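Local atomic coordinates of Thiol:disulfide interchange protein DsbA (Pseudomonas aeruginosa, PDB entry 4ZL8), a protein that probably introduces disulfide bonds into other proteins of the bacterial periplasm by passing on its own redox-active disulfide, carried on a thioredoxin fold. Residues K104-T107 with P108-A112. The protein carries 1 engineered substitution. Numbering follows the deposited sequence.
Sequences KLAT and PEEMA
Glu110, in the first turn of helix 108-116, sends its carboxylate back over the preceding loop, bonds to the backbone N-H groups of Leu105 and Ala106 and reaches Lys104 N through a water. CG stands anti to the backbone N (chi1 -167°) and the chain runs on extended, which carries the carboxylate back to the loop. Glu110 OE1 accepts from Ala106 N at 3.1 Å in a nearly straight bond, the N-H arriving from above the carboxylate plane, 66° out of it. Glu110 OE2 takes a weak, more bent bond from Leu105 N at 2.8 Å. The water donates to OE2 and accepts from Lys104 N.

One capping bond and one main-chain bond hold the helix start. Thr107 is the N-cap: Thr107 OG1 accepts from Glu110 N at 3.2 Å, and Thr107 O accepts from Met111 N at 2.9 Å, the first i to i+4 bond of the helix. Only the threonine half of a capping box forms, since the Glu110 carboxylate goes to Leu105 and Ala106; Thr107 N, buried here, has no partner in the model. The threonine and glutamate side chains cross at about a right angle.

Leu105 CB and Met111 CG make the apolar pair, 4.3 Å apart. Separately, Met111 CE comes within van der Waals range of Leu105 O, at 3.4 Å. Both residues are buried and also pack on helix 70-84, the leucine on His74, the methionine on Val73 and Met77; Pro108 and Met111 touch Tyr129 of helix 122-129. Loop and helix start thus lie against two helices of the helical domain set into the thioredoxin fold.

With one good and one weak peptide N-H bond plus a donating water on one carboxylate, the loop is tied to the helix it leads into, and the gathered donors would be expected to stabilise the ionised form of Glu110.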
loop_
_atom_site.group_PDB
_atom_site.type_symbol
_atom_site.label_atom_id
_atom_site.label_comp_id
_atom_site.label_asym_id
_atom_site.label_seq_id
_atom_site.Cartn_x
_atom_site.Cartn_y
_atom_site.Cartn_z
ATOM N N LYS A 104 -17.728 -1.885 -9.220
ATOM C CA LYS A 104 -16.499 -1.840 -9.999
ATOM C C LYS A 104 -15.608 -0.652 -9.690
ATOM O O LYS A 104 -14.384 -0.751 -9.789
ATOM C CB LYS A 104 -16.831 -1.856 -11.489
ATOM C CG LYS A 104 -17.693 -3.027 -11.919
ATOM C CD LYS A 104 -17.060 -4.383 -11.614
ATOM C CE LYS A 104 -17.917 -5.533 -12.146
ATOM N NZ LYS A 104 -17.291 -6.861 -11.890
ATOM N N LEU A 105 -16.218 0.464 -9.299
ATOM C CA LEU A 105 -15.501 1.707 -9.013
ATOM C C LEU A 105 -14.471 2.005 -10.102
ATOM O O LEU A 105 -13.304 2.237 -9.822
ATOM C CB LEU A 105 -14.849 1.664 -7.620
ATOM C CG LEU A 105 -15.828 1.384 -6.466
ATOM C CD1 LEU A 105 -15.103 1.440 -5.144
ATOM C CD2 LEU A 105 -17.024 2.346 -6.449
ATOM N N ALA A 106 -14.960 2.037 -11.343
ATOM C CA ALA A 106 -14.091 1.961 -12.526
ATOM C C ALA A 106 -13.912 3.285 -13.239
ATOM O O ALA A 106 -13.083 3.388 -14.145
ATOM C CB ALA A 106 -14.605 0.915 -13.498
ATOM N N THR A 107 -14.687 4.291 -12.841
ATOM C CA THR A 107 -14.544 5.639 -13.378
ATOM C C THR A 107 -14.658 6.606 -12.227
ATOM O O THR A 107 -15.231 6.264 -11.200
ATOM C CB THR A 107 -15.658 5.990 -14.359
ATOM O OG1 THR A 107 -16.923 6.000 -13.678
ATOM C CG2 THR A 107 -15.720 5.001 -15.515
ATOM N N PRO A 108 -14.122 7.826 -12.376
ATOM C CA PRO A 108 -14.226 8.759 -11.251
ATOM C C PRO A 108 -15.672 9.139 -10.912
ATOM O O PRO A 108 -15.926 9.380 -9.744
ATOM C CB PRO A 108 -13.373 9.970 -11.691
ATOM C CG PRO A 108 -13.088 9.766 -13.150
ATOM C CD PRO A 108 -13.257 8.325 -13.462
ATOM N N GLU A 109 -16.597 9.147 -11.859
ATOM C CA GLU A 109 -17.985 9.424 -11.522
ATOM C C GLU A 109 -18.533 8.322 -10.617
ATOM O O GLU A 109 -19.199 8.598 -9.607
ATOM C CB GLU A 109 -18.839 9.554 -12.784
ATOM C CG GLU A 109 -18.877 10.958 -13.328
ATOM C CD GLU A 109 -19.593 11.918 -12.392
ATOM O OE1 GLU A 109 -20.660 11.546 -11.850
ATOM O OE2 GLU A 109 -19.086 13.043 -12.198
ATOM N N GLU A 110 -18.259 7.070 -10.970
ATOM C CA GLU A 110 -18.706 5.963 -10.142
ATOM C C GLU A 110 -18.077 6.046 -8.754
ATOM O O GLU A 110 -18.747 5.803 -7.740
ATOM C CB GLU A 110 -18.371 4.615 -10.765
ATOM C CG GLU A 110 -19.114 3.513 -10.067
ATOM C CD GLU A 110 -18.648 2.144 -10.458
ATOM O OE1 GLU A 110 -18.046 1.997 -11.577
ATOM O OE2 GLU A 110 -18.912 1.234 -9.622
ATOM N N MET A 111 -16.792 6.354 -8.701
ATOM C CA MET A 111 -16.104 6.450 -7.423
ATOM C C MET A 111 -16.731 7.532 -6.571
ATOM O O MET A 111 -17.012 7.321 -5.396
ATOM C CB MET A 111 -14.636 6.791 -7.625
ATOM C CG MET A 111 -13.835 5.757 -8.376
ATOM S SD MET A 111 -12.282 6.528 -8.888
ATOM C CE MET A 111 -11.563 5.198 -9.819
ATOM N N ALA A 112 -16.939 8.696 -7.152
ATOM C CA ALA A 112 -17.429 9.830 -6.385
ATOM C C ALA A 112 -18.816 9.535 -5.835
ATOM O O ALA A 112 -19.143 9.901 -4.714
ATOM C CB ALA A 112 -17.459 11.075 -7.249
HETATM O O HOH W 1 -20.265 -1.039 -10.461
#